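Long-range contacts in vanadium-dependent bromoperoxidase (Corallina officinalis, PDB 1QHB), which catalyses the halogenation of organic substrates with bromide and hydrogen peroxide, as a dodecamer whose subunits each bind a vanadate and a calcium ion: residues R283-G288 / E311-G316; R289-D294 / A470-S475; A317-T322 / D515-V520. All coordinates share one frame; numbering follows the deposited sequence.

Interaction 1 of 3, residues R283-G288 / E311-G316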
ATOM      1  N   ARG A 283      15.438  59.589   1.398  1.00 12.55           N
ATOM      2  CA  ARG A 283      16.588  60.264   0.830  1.00 11.02           C
ATOM      3  C   ARG A 283      16.148  61.003  -0.419  1.00 14.35           C
ATOM      4  O   ARG A 283      15.190  60.599  -1.088  1.00 13.48           O
ATOM      5  CB  ARG A 283      17.745  59.296   0.570  1.00  8.53           C
ATOM      6  CG  ARG A 283      18.319  58.722   1.847  1.00  9.15           C
ATOM      7  CD  ARG A 283      18.658  59.712   2.921  1.00 10.20           C
ATOM      8  NE  ARG A 283      19.430  59.139   4.006  1.00 14.50           N
ATOM      9  CZ  ARG A 283      19.739  59.813   5.113  1.00 15.14           C
ATOM     10  NH1 ARG A 283      19.359  61.066   5.306  1.00 10.69           N
ATOM     11  NH2 ARG A 283      20.480  59.252   6.068  1.00  8.95           N
ATOM     12  N   ILE A 284      16.831  62.135  -0.710  1.00 14.28           N
ATOM     13  CA  ILE A 284      16.394  62.971  -1.813  1.00 12.99           C
ATOM     14  C   ILE A 284      17.283  62.901  -3.028  1.00 14.07           C
ATOM     15  O   ILE A 284      18.378  63.537  -2.971  1.00 14.33           O
ATOM     16  CB  ILE A 284      16.365  64.463  -1.340  1.00 15.24           C
ATOM     17  CG1 ILE A 284      15.452  64.608  -0.132  1.00 10.80           C
ATOM     18  CG2 ILE A 284      15.902  65.389  -2.464  1.00 12.10           C
ATOM     19  CD1 ILE A 284      15.927  65.729   0.806  1.00 10.33           C
ATOM     20  N   ALA A 285      16.812  62.225  -4.068  1.00 11.84           N
ATOM     21  CA  ALA A 285      17.618  62.167  -5.288  1.00 15.37           C
ATOM     22  C   ALA A 285      17.579  63.540  -5.974  1.00 15.50           C
ATOM     23  O   ALA A 285      16.525  64.185  -6.020  1.00 13.41           O
ATOM     24  CB  ALA A 285      17.062  61.123  -6.273  1.00  7.20           C
ATOM     25  N   THR A 286      18.716  63.962  -6.538  1.00 15.66           N
ATOM     26  CA  THR A 286      18.781  65.212  -7.262  1.00 13.51           C
ATOM     27  C   THR A 286      17.577  65.385  -8.161  1.00 16.65           C
ATOM     28  O   THR A 286      17.359  64.654  -9.120  1.00 14.93           O
ATOM     29  CB  THR A 286      20.052  65.266  -8.133  1.00 17.06           C
ATOM     30  OG1 THR A 286      21.170  65.079  -7.241  1.00 14.20           O
ATOM     31  CG2 THR A 286      20.217  66.628  -8.834  1.00 10.02           C
ATOM     32  N   PRO A 287      16.813  66.461  -7.937  1.00 14.96           N
ATOM     33  CA  PRO A 287      15.651  66.788  -8.766  1.00 14.21           C
ATOM     34  C   PRO A 287      16.093  67.102 -10.173  1.00 17.28           C
ATOM     35  O   PRO A 287      17.127  67.722 -10.339  1.00 15.53           O
ATOM     36  CB  PRO A 287      15.079  68.040  -8.102  1.00 13.26           C
ATOM     37  CG  PRO A 287      15.587  67.950  -6.694  1.00 14.68           C
ATOM     38  CD  PRO A 287      16.982  67.393  -6.814  1.00 13.96           C
ATOM     39  N   GLY A 288      15.356  66.676 -11.185  1.00 18.80           N
ATOM     40  CA  GLY A 288      15.674  66.953 -12.564  1.00 17.40           C
ATOM     41  C   GLY A 288      16.784  66.143 -13.189  1.00 18.33           C
ATOM     42  O   GLY A 288      17.121  66.336 -14.352  1.00 24.91           O
ATOM     43  N   GLU A 311      23.786  57.443  -8.772  1.00 15.25           N
ATOM     44  CA  GLU A 311      22.975  58.602  -8.476  1.00 15.67           C
ATOM     45  C   GLU A 311      23.556  59.579  -7.463  1.00 17.06           C
ATOM     46  O   GLU A 311      24.311  59.237  -6.561  1.00 17.39           O
ATOM     47  CB  GLU A 311      21.608  58.129  -7.945  1.00 11.04           C
ATOM     48  CG  GLU A 311      20.859  57.411  -9.054  1.00 13.76           C
ATOM     49  CD  GLU A 311      21.079  55.898  -8.946  1.00 19.02           C
ATOM     50  OE1 GLU A 311      21.874  55.429  -8.119  1.00 11.73           O
ATOM     51  OE2 GLU A 311      20.402  55.195  -9.738  1.00 14.74           O
ATOM     52  N   SER A 312      23.089  60.833  -7.561  1.00 15.83           N
ATOM     53  CA  SER A 312      23.522  61.839  -6.579  1.00 15.53           C
ATOM     54  C   SER A 312      22.257  62.290  -5.850  1.00 13.45           C
ATOM     55  O   SER A 312      21.174  62.180  -6.409  1.00 13.63           O
ATOM     56  CB  SER A 312      24.126  63.110  -7.115  1.00 11.05           C
ATOM     57  OG  SER A 312      23.232  63.575  -8.164  1.00 14.39           O
ATOM     58  N   TYR A 313      22.449  62.665  -4.607  1.00 11.97           N
ATOM     59  CA  TYR A 313      21.392  63.016  -3.670  1.00 13.54           C
ATOM     60  C   TYR A 313      21.689  64.379  -3.050  1.00 15.57           C
ATOM     61  O   TYR A 313      22.824  64.845  -3.011  1.00 15.85           O
ATOM     62  CB  TYR A 313      21.358  61.983  -2.471  1.00 12.04           C
ATOM     63  CG  TYR A 313      21.041  60.600  -3.020  1.00 16.77           C
ATOM     64  CD1 TYR A 313      22.039  59.763  -3.539  1.00 13.20           C
ATOM     65  CD2 TYR A 313      19.696  60.190  -3.099  1.00 11.22           C
ATOM     66  CE1 TYR A 313      21.720  58.535  -4.111  1.00 19.29           C
ATOM     67  CE2 TYR A 313      19.407  58.973  -3.670  1.00 17.31           C
ATOM     68  CZ  TYR A 313      20.397  58.149  -4.164  1.00 19.50           C
ATOM     69  OH  TYR A 313      20.003  56.968  -4.718  1.00 19.33           O
ATOM     70  N   GLU A 314      20.643  64.959  -2.475  1.00 12.00           N
ATOM     71  CA  GLU A 314      20.765  66.169  -1.676  1.00 15.94           C
ATOM     72  C   GLU A 314      20.890  65.712  -0.221  1.00 17.29           C
ATOM     73  O   GLU A 314      20.557  64.574   0.085  1.00 13.22           O
ATOM     74  CB  GLU A 314      19.521  67.031  -1.825  1.00 15.59           C
ATOM     75  CG  GLU A 314      19.273  67.551  -3.234  1.00 31.20           C
ATOM     76  CD  GLU A 314      20.261  68.628  -3.650  1.00 45.48           C
ATOM     77  OE1 GLU A 314      20.873  69.226  -2.731  1.00 61.18           O
ATOM     78  OE2 GLU A 314      20.429  68.878  -4.865  1.00 56.56           O
ATOM     79  N   PRO A 315      21.439  66.578   0.617  1.00 19.70           N
ATOM     80  CA  PRO A 315      21.602  66.309   2.031  1.00 17.60           C
ATOM     81  C   PRO A 315      20.243  66.170   2.704  1.00 17.04           C
ATOM     82  O   PRO A 315      19.274  66.774   2.232  1.00 17.01           O
ATOM     83  CB  PRO A 315      22.335  67.540   2.586  1.00 18.16           C
ATOM     84  CG  PRO A 315      22.894  68.207   1.374  1.00 18.47           C
ATOM     85  CD  PRO A 315      21.919  67.939   0.244  1.00 21.23           C
ATOM     86  N   GLY A 316      20.174  65.410   3.807  1.00 14.17           N
ATOM     87  CA  GLY A 316      18.936  65.317   4.557  1.00 11.18           C
ATOM     88  C   GLY A 316      17.969  64.259   4.011  1.00 13.53           C
ATOM     89  O   GLY A 316      18.316  63.256   3.398  1.00 12.18           O
TER
HETATM   90  O   HOH W   1      19.210  62.619   0.988  1.00 12.74           O
HETATM   91  O   HOH W   2      22.048  67.089  -5.930  1.00 40.66           O

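Interaction 2 of 3, residues R289-D294 / A470-S475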
ATOM      1  N   ARG A 289      17.456  65.261 -12.481  1.00 15.66           N
ATOM      2  CA  ARG A 289      18.517  64.480 -13.120  1.00 13.86           C
ATOM      3  C   ARG A 289      17.964  63.087 -13.444  1.00 16.61           C
ATOM      4  O   ARG A 289      17.567  62.341 -12.541  1.00 16.39           O
ATOM      5  CB  ARG A 289      19.733  64.447 -12.212  1.00 11.28           C
ATOM      6  CG  ARG A 289      20.908  63.636 -12.743  1.00 10.15           C
ATOM      7  CD  ARG A 289      22.055  63.605 -11.728  1.00  8.40           C
ATOM      8  NE  ARG A 289      23.168  62.934 -12.416  1.00 15.71           N
ATOM      9  CZ  ARG A 289      24.188  62.300 -11.883  1.00 15.15           C
ATOM     10  NH1 ARG A 289      24.274  62.232 -10.552  1.00 16.37           N
ATOM     11  NH2 ARG A 289      25.077  61.755 -12.699  1.00 15.73           N
ATOM     12  N   ASP A 290      17.847  62.787 -14.721  1.00 14.41           N
ATOM     13  CA  ASP A 290      17.379  61.488 -15.200  1.00 15.02           C
ATOM     14  C   ASP A 290      18.542  60.832 -15.935  1.00 16.52           C
ATOM     15  O   ASP A 290      19.554  61.496 -16.189  1.00 17.33           O
ATOM     16  CB  ASP A 290      16.158  61.571 -16.077  1.00  8.69           C
ATOM     17  CG  ASP A 290      14.965  62.180 -15.372  1.00 15.28           C
ATOM     18  OD1 ASP A 290      14.473  61.543 -14.401  1.00 19.39           O
ATOM     19  OD2 ASP A 290      14.499  63.276 -15.781  1.00 20.50           O
ATOM     20  N   PHE A 291      18.432  59.568 -16.283  1.00 15.24           N
ATOM     21  CA  PHE A 291      19.539  58.765 -16.761  1.00 11.33           C
ATOM     22  C   PHE A 291      19.168  57.968 -17.992  1.00 12.85           C
ATOM     23  O   PHE A 291      17.969  57.805 -18.265  1.00 13.03           O
ATOM     24  CB  PHE A 291      20.003  57.743 -15.693  1.00 13.36           C
ATOM     25  CG  PHE A 291      20.422  58.398 -14.394  1.00 15.88           C
ATOM     26  CD1 PHE A 291      21.727  58.804 -14.224  1.00  9.94           C
ATOM     27  CD2 PHE A 291      19.520  58.606 -13.356  1.00 10.98           C
ATOM     28  CE1 PHE A 291      22.156  59.399 -13.050  1.00 12.79           C
ATOM     29  CE2 PHE A 291      19.931  59.219 -12.193  1.00 12.21           C
ATOM     30  CZ  PHE A 291      21.246  59.630 -12.043  1.00  9.60           C
ATOM     31  N   MET A 292      20.220  57.518 -18.670  1.00 11.84           N
ATOM     32  CA  MET A 292      20.037  56.711 -19.861  1.00 14.41           C
ATOM     33  C   MET A 292      19.249  57.447 -20.933  1.00 14.87           C
ATOM     34  O   MET A 292      18.449  56.856 -21.637  1.00 15.89           O
ATOM     35  CB  MET A 292      19.351  55.381 -19.459  1.00 13.65           C
ATOM     36  CG  MET A 292      20.245  54.453 -18.728  1.00 13.89           C
ATOM     37  SD  MET A 292      19.462  53.059 -17.902  1.00 12.04           S
ATOM     38  CE  MET A 292      18.912  52.138 -19.347  1.00  7.33           C
ATOM     39  N   THR A 293      19.531  58.729 -21.124  1.00 15.50           N
ATOM     40  CA  THR A 293      18.860  59.539 -22.122  1.00 14.61           C
ATOM     41  C   THR A 293      19.765  59.672 -23.340  1.00 15.19           C
ATOM     42  O   THR A 293      19.349  60.255 -24.343  1.00 17.10           O
ATOM     43  CB  THR A 293      18.567  60.952 -21.585  1.00 15.87           C
ATOM     44  OG1 THR A 293      19.791  61.559 -21.109  1.00 18.33           O
ATOM     45  CG2 THR A 293      17.612  60.855 -20.401  1.00 16.30           C
ATOM     46  N   ASP A 294      20.941  59.099 -23.300  1.00 14.95           N
ATOM     47  CA  ASP A 294      21.848  59.092 -24.421  1.00 17.69           C
ATOM     48  C   ASP A 294      21.924  57.654 -24.970  1.00 18.56           C
ATOM     49  O   ASP A 294      22.149  56.698 -24.206  1.00 15.41           O
ATOM     50  CB  ASP A 294      23.223  59.563 -23.934  1.00 17.83           C
ATOM     51  CG  ASP A 294      24.247  59.305 -25.007  1.00 21.13           C
ATOM     52  OD1 ASP A 294      24.279  60.051 -26.003  1.00 23.25           O
ATOM     53  OD2 ASP A 294      25.013  58.343 -24.890  1.00 23.96           O
ATOM     54  N   ALA A 470      14.781  56.842 -13.879  1.00 12.42           N
ATOM     55  CA  ALA A 470      15.092  57.507 -12.619  1.00 11.54           C
ATOM     56  C   ALA A 470      16.358  56.903 -12.009  1.00 11.48           C
ATOM     57  O   ALA A 470      16.972  57.533 -11.129  1.00 10.90           O
ATOM     58  CB  ALA A 470      14.012  57.453 -11.568  1.00  8.72           C
ATOM     59  N   PHE A 471      16.754  55.728 -12.468  1.00  9.39           N
ATOM     60  CA  PHE A 471      17.876  54.990 -11.878  1.00  9.80           C
ATOM     61  C   PHE A 471      19.005  54.905 -12.883  1.00 11.09           C
ATOM     62  O   PHE A 471      18.768  54.654 -14.050  1.00 10.40           O
ATOM     63  CB  PHE A 471      17.432  53.600 -11.467  1.00 11.96           C
ATOM     64  CG  PHE A 471      16.232  53.402 -10.597  1.00 12.93           C
ATOM     65  CD1 PHE A 471      15.790  54.348  -9.695  1.00  9.71           C
ATOM     66  CD2 PHE A 471      15.529  52.192 -10.670  1.00 12.09           C
ATOM     67  CE1 PHE A 471      14.702  54.115  -8.878  1.00 16.62           C
ATOM     68  CE2 PHE A 471      14.431  51.939  -9.850  1.00 11.36           C
ATOM     69  CZ  PHE A 471      14.016  52.910  -8.949  1.00 11.22           C
ATOM     70  N   ALA A 472      20.252  55.041 -12.435  1.00 10.52           N
ATOM     71  CA  ALA A 472      21.379  55.062 -13.361  1.00 10.92           C
ATOM     72  C   ALA A 472      21.536  53.762 -14.117  1.00 13.57           C
ATOM     73  O   ALA A 472      21.979  53.781 -15.282  1.00 15.03           O
ATOM     74  CB  ALA A 472      22.670  55.375 -12.616  1.00  8.96           C
ATOM     75  N   GLU A 473      21.289  52.637 -13.450  1.00 13.87           N
ATOM     76  CA  GLU A 473      21.401  51.338 -14.109  1.00 12.38           C
ATOM     77  C   GLU A 473      20.119  50.944 -14.824  1.00 12.55           C
ATOM     78  O   GLU A 473      20.097  49.870 -15.437  1.00 12.45           O
ATOM     79  CB  GLU A 473      21.693  50.225 -13.056  1.00  9.46           C
ATOM     80  CG  GLU A 473      20.534  49.839 -12.151  1.00 12.59           C
ATOM     81  CD  GLU A 473      20.300  50.773 -10.967  1.00 19.21           C
ATOM     82  OE1 GLU A 473      20.835  51.912 -10.911  1.00 13.58           O
ATOM     83  OE2 GLU A 473      19.553  50.384 -10.039  1.00 14.59           O
ATOM     84  N   GLY A 474      19.055  51.758 -14.753  1.00 11.81           N
ATOM     85  CA  GLY A 474      17.780  51.327 -15.349  1.00  9.74           C
ATOM     86  C   GLY A 474      17.184  50.172 -14.506  1.00 14.27           C
ATOM     87  O   GLY A 474      17.246  50.092 -13.271  1.00 11.43           O
ATOM     88  N   SER A 475      16.519  49.251 -15.198  1.00 12.76           N
ATOM     89  CA  SER A 475      15.862  48.161 -14.503  1.00 12.10           C
ATOM     90  C   SER A 475      16.866  47.154 -13.969  1.00  9.79           C
ATOM     91  O   SER A 475      17.976  47.066 -14.465  1.00 10.24           O
ATOM     92  CB  SER A 475      14.979  47.370 -15.476  1.00 16.08           C
ATOM     93  OG  SER A 475      15.873  46.624 -16.280  1.00 10.41           O
TER

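Interaction 3 of 3, residues A317-T322 / D515-V520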
ATOM      1  N   ALA A 317      16.700  64.501   4.318  1.00 10.70           N
ATOM      2  CA  ALA A 317      15.615  63.601   3.972  1.00 13.31           C
ATOM      3  C   ALA A 317      14.277  64.347   4.046  1.00 12.52           C
ATOM      4  O   ALA A 317      14.166  65.211   4.885  1.00 10.80           O
ATOM      5  CB  ALA A 317      15.644  62.500   5.055  1.00 10.87           C
ATOM      6  N   ARG A 318      13.239  63.892   3.344  1.00 11.48           N
ATOM      7  CA  ARG A 318      11.961  64.582   3.522  1.00 12.15           C
ATOM      8  C   ARG A 318      10.819  63.588   3.342  1.00 11.93           C
ATOM      9  O   ARG A 318      11.016  62.475   2.792  1.00 13.02           O
ATOM     10  CB  ARG A 318      11.958  65.736   2.523  1.00  7.71           C
ATOM     11  CG  ARG A 318      11.887  65.220   1.079  1.00 12.58           C
ATOM     12  CD  ARG A 318      12.003  66.389   0.094  1.00 11.41           C
ATOM     13  NE  ARG A 318      11.854  65.969  -1.273  1.00 11.58           N
ATOM     14  CZ  ARG A 318      12.096  66.699  -2.342  1.00 14.74           C
ATOM     15  NH1 ARG A 318      12.507  67.957  -2.156  1.00 14.04           N
ATOM     16  NH2 ARG A 318      11.874  66.207  -3.556  1.00  9.97           N
ATOM     17  N   LEU A 319       9.647  63.960   3.847  1.00  9.56           N
ATOM     18  CA  LEU A 319       8.452  63.129   3.623  1.00 12.12           C
ATOM     19  C   LEU A 319       8.281  63.025   2.125  1.00 13.63           C
ATOM     20  O   LEU A 319       8.572  64.037   1.463  1.00 16.39           O
ATOM     21  CB  LEU A 319       7.217  63.777   4.280  1.00  7.99           C
ATOM     22  CG  LEU A 319       7.303  63.776   5.813  1.00 18.47           C
ATOM     23  CD1 LEU A 319       6.192  64.659   6.385  1.00 12.94           C
ATOM     24  CD2 LEU A 319       7.252  62.372   6.414  1.00  7.49           C
ATOM     25  N   ILE A 320       7.819  61.921   1.576  1.00 14.30           N
ATOM     26  CA  ILE A 320       7.638  61.831   0.136  1.00 13.04           C
ATOM     27  C   ILE A 320       6.890  63.044  -0.393  1.00 14.02           C
ATOM     28  O   ILE A 320       5.721  63.309  -0.114  1.00 14.06           O
ATOM     29  CB  ILE A 320       6.973  60.505  -0.299  1.00 14.54           C
ATOM     30  CG1 ILE A 320       7.959  59.347   0.029  1.00 12.40           C
ATOM     31  CG2 ILE A 320       6.649  60.520  -1.777  1.00  8.16           C
ATOM     32  CD1 ILE A 320       7.185  58.005   0.027  1.00 15.67           C
ATOM     33  N   ARG A 321       7.463  63.717  -1.389  1.00 15.38           N
ATOM     34  CA  ARG A 321       6.897  64.923  -1.987  1.00 13.50           C
ATOM     35  C   ARG A 321       6.624  64.874  -3.465  1.00 13.46           C
ATOM     36  O   ARG A 321       5.594  65.317  -3.989  1.00 11.91           O
ATOM     37  CB  ARG A 321       8.046  65.961  -1.747  1.00 15.31           C
ATOM     38  CG  ARG A 321       7.559  67.329  -1.428  1.00 17.86           C
ATOM     39  CD  ARG A 321       8.642  68.292  -0.892  1.00 21.93           C
ATOM     40  NE  ARG A 321       7.948  69.585  -0.814  1.00 16.12           N
ATOM     41  CZ  ARG A 321       7.118  69.884   0.198  1.00 19.50           C
ATOM     42  NH1 ARG A 321       6.882  69.144   1.296  1.00 13.42           N
ATOM     43  NH2 ARG A 321       6.519  71.079   0.079  1.00 18.65           N
ATOM     44  N   THR A 322       7.629  64.391  -4.219  1.00 10.51           N
ATOM     45  CA  THR A 322       7.499  64.349  -5.657  1.00 11.59           C
ATOM     46  C   THR A 322       7.383  62.903  -6.143  1.00 14.62           C
ATOM     47  O   THR A 322       7.708  61.962  -5.421  1.00 12.98           O
ATOM     48  CB  THR A 322       8.706  64.979  -6.369  1.00 10.39           C
ATOM     49  OG1 THR A 322       9.910  64.354  -5.875  1.00 10.06           O
ATOM     50  CG2 THR A 322       8.894  66.461  -5.999  1.00  8.02           C
ATOM     51  N   ASP A 515       4.111  73.698   1.126  1.00 24.76           N
ATOM     52  CA  ASP A 515       5.206  74.616   1.360  1.00 29.43           C
ATOM     53  C   ASP A 515       6.349  74.119   2.215  1.00 28.97           C
ATOM     54  O   ASP A 515       7.494  74.492   2.021  1.00 30.92           O
ATOM     55  CB  ASP A 515       4.680  75.911   2.045  1.00 34.48           C
ATOM     56  CG  ASP A 515       3.779  76.678   1.084  1.00 48.73           C
ATOM     57  OD1 ASP A 515       4.196  76.870  -0.073  1.00 46.98           O
ATOM     58  OD2 ASP A 515       2.676  77.061   1.505  1.00 49.76           O
ATOM     59  N   GLU A 516       6.047  73.354   3.257  1.00 24.34           N
ATOM     60  CA  GLU A 516       7.039  72.863   4.186  1.00 23.73           C
ATOM     61  C   GLU A 516       7.143  71.344   4.188  1.00 21.14           C
ATOM     62  O   GLU A 516       6.200  70.652   3.787  1.00 19.71           O
ATOM     63  CB  GLU A 516       6.553  73.286   5.574  1.00 23.70           C
ATOM     64  CG  GLU A 516       6.406  74.794   5.728  1.00 39.42           C
ATOM     65  CD  GLU A 516       6.061  75.225   7.140  1.00 42.13           C
ATOM     66  OE1 GLU A 516       6.940  75.197   8.021  1.00 45.27           O
ATOM     67  OE2 GLU A 516       4.896  75.592   7.360  1.00 43.33           O
ATOM     68  N   ASP A 517       8.223  70.825   4.765  1.00 17.96           N
ATOM     69  CA  ASP A 517       8.358  69.384   4.884  1.00 15.02           C
ATOM     70  C   ASP A 517       7.578  68.894   6.082  1.00 15.27           C
ATOM     71  O   ASP A 517       8.155  68.561   7.125  1.00 16.44           O
ATOM     72  CB  ASP A 517       9.833  69.027   4.992  1.00 15.45           C
ATOM     73  CG  ASP A 517      10.034  67.516   5.128  1.00 18.03           C
ATOM     74  OD1 ASP A 517       9.160  66.815   4.554  1.00 20.37           O
ATOM     75  OD2 ASP A 517      10.967  67.047   5.773  1.00 19.57           O
ATOM     76  N   LYS A 518       6.255  68.907   6.061  1.00 14.46           N
ATOM     77  CA  LYS A 518       5.477  68.482   7.215  1.00 16.81           C
ATOM     78  C   LYS A 518       4.135  67.902   6.783  1.00 17.00           C
ATOM     79  O   LYS A 518       3.744  68.049   5.618  1.00 17.00           O
ATOM     80  CB  LYS A 518       5.244  69.671   8.141  1.00 21.49           C
ATOM     81  CG  LYS A 518       4.245  70.681   7.639  1.00 29.01           C
ATOM     82  CD  LYS A 518       4.034  71.777   8.681  1.00 45.29           C
ATOM     83  CE  LYS A 518       3.139  72.881   8.153  1.00 52.89           C
ATOM     84  NZ  LYS A 518       3.052  74.041   9.077  1.00 61.36           N
ATOM     85  N   LEU A 519       3.458  67.238   7.709  1.00 14.58           N
ATOM     86  CA  LEU A 519       2.153  66.681   7.444  1.00 17.26           C
ATOM     87  C   LEU A 519       1.056  67.671   7.775  1.00 20.05           C
ATOM     88  O   LEU A 519       1.169  68.295   8.820  1.00 21.98           O
ATOM     89  CB  LEU A 519       1.951  65.455   8.388  1.00 17.24           C
ATOM     90  CG  LEU A 519       2.745  64.212   8.032  1.00 24.73           C
ATOM     91  CD1 LEU A 519       2.504  63.079   9.019  1.00 27.18           C
ATOM     92  CD2 LEU A 519       2.417  63.735   6.616  1.00 20.27           C
ATOM     93  N   VAL A 520       0.006  67.812   6.972  1.00 21.92           N
ATOM     94  CA  VAL A 520      -1.093  68.691   7.291  1.00 22.07           C
ATOM     95  C   VAL A 520      -2.398  67.912   7.114  1.00 22.45           C
ATOM     96  O   VAL A 520      -2.449  66.964   6.346  1.00 22.86           O
ATOM     97  CB  VAL A 520      -1.254  69.966   6.442  1.00 23.25           C
ATOM     98  CG1 VAL A 520      -0.135  70.943   6.772  1.00 23.52           C
ATOM     99  CG2 VAL A 520      -1.313  69.630   4.951  1.00 16.14           C
TER
HETATM  100  O   HOH W   3       8.349  66.744   2.210  1.00 14.12           O

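Interaction 1 of 3, residues R283-G288 / E311-G316
Ala285 and Tyr313 face each other as an antiparallel, non-hydrogen-bonded pair, their CA atoms only 4.2 Å apart, and the backbone is tied on both flanks of the pair. Glu314 N donates to Ile284 O at 2.7 Å and Thr286 N to Ser312 O at 3.0 Å. The side chains of the central pair diverge, yet the phenol ring of Tyr313 still lies obliquely beside the other strand, with CE2 against Ala285 CB and CD2 near Ala285 CA.

Hydroxyls join the loop end, where Thr286 OG1 meets Ser312 OG at 2.7 Å. A water carries the link onward from Thr286 OG1 to Glu314. This glutamate lays CB and CG along Ile284 CG2 (4.0 Å from CB), and the bend at chi2 (-71°) then swings the carboxylate so that OE2 takes the water's bond. The CG1 branch of Ile284 carries CD1 to the corner of the chain, 3.8 Å from Pro315 O.

At the opposite end the ladder gives way to solvent-mediated pairing. One water accepts from Ile284 N and donates to both Glu314 O and Gly316 O, bridging the two strands. The chain of Arg283 bends at chi2 (-50°) and then runs extended, passing Gly316 O with CD at 3.6 Å. NH1 bonds the same Gly316 O at 3.1 Å; the oxygen lies near the guanidinium plane, but the donor stands well above the carbonyl plane. The guanidinium uses NH2 for a salt bridge to Asp265 of the second subunit, so a neighbouring chain shares in fixing it. The whole is an example of a short, irregular antiparallel beta ladder with a water inserted, at the margin of a three-stranded sheet and at a subunit interface of the dodecamer.

Interaction 2 of 3, residues R289-D294 / A470-S475
The Phe291 ring packs on Ala472, joining two loop segments by van der Waals contact. Arg289, the first residue, serves its own neighbour: its extended chain brings the guanidinium beside the Phe291 ring, with Phe291 CE1 over one face of the guanidinium, toward its rim, and its NH1 is bonded to Ser312 OG. Asp290 only brushes Ala470 CA; its carboxylate is committed to Arg324 and Arg169 through salt bridges from OD1.

Phe291 carries the centre. With CG anti to its carbonyl carbon (chi1 -58°), the ring turns one face to Ala472, whose CA lies 3.6 Å from CG, offset toward the rim. Ala472 CB completes a CH-pi contact 4.1 Å from the ring centroid, and Ala470 O approaches the ring edge at CD2.

Met292, in a left-handed backbone conformation, then turns its thioether on the next bend. SD reaches Gly474 N at 3.4 Å and packs beside Glu473 C, against the type I turn that Gly474 N closes by bonding Phe471 O at 3.0 Å. Thr293 and Asp294 lead onward, the latter as N-cap of helix 295-302.

That helix covers Met292 through Phe298, Val301 and Gln302, while helix 439-456 lies beside Thr293 and Asp294, and helix 530-548 takes Ala470 and Phe471, the latter touching Arg545, a probable vanadate ligand.

Interaction 3 of 3, residues A317-T322 / D515-V520
Asp517 reaches across to the backbone of Arg318 and Leu319, and its side chain can be followed outward from the main chain. CB leaves an inverse gamma turn centred on this residue. CG lies anti to the backbone N (chi1 180°), which carries the carboxylate across to the other segment, where CG comes within 3.7 Å of Arg318 CB. OD1 then accepts Leu319 N at 3.0 Å, met on its syn side and 18° from the carboxylate plane, and also takes a bond from a water. OD2 rests against Arg318 CA at 3.5 Å and makes a salt bridge with Arg281 of strand 276-285. Both oxygens are thus engaged, which pins the rotation of the group.

The same water donates to Leu319 O and accepts from Arg321 NH1, so one solvent molecule joins the aspartate to two residues of the segment leading to helix 323-332. The chain of Arg321 is extended from CG to NE and turns at its last torsion (chi4 79°), bringing NH1 to Glu516 O at 3.0 Å; the donor lies far above the carbonyl plane and the bond is bent. Its CD lies over one face of the Arg318 guanidinium, which is itself held by Asp325.

Apolar packing adds to this: Leu319 CD1 lies 3.8 Å from Leu519 CG, the two side chains crossing at about a right angle. Overall this is a beta-hairpin loop, between strands 510-512 and 519-521, docked on the connection from strand 313-318 to helix 323-332 and fastened by a carboxylate that accepts a main-chain N-H.

From the N terminus, interaction 1 closes first: it pairs strand 276-285 with strand 313-318 and bounds a loop that carries helix 295-302. Interaction 2 starts inside that loop and ends far down the chain, so the two cross, and they meet physically where Glu311 OE2 bonds Ala472 N. Interaction 3 opens just after interaction 1 has closed, in series with it, but begins within the span of interaction 2 and ends beyond it, crossing that one too. Interactions 1 and 3 share strand 313-318, while 2 and 3 do not touch. Together they tie the small sheet to the loop before helix 484-499 and to the hairpin of strands 510-512 and 519-521.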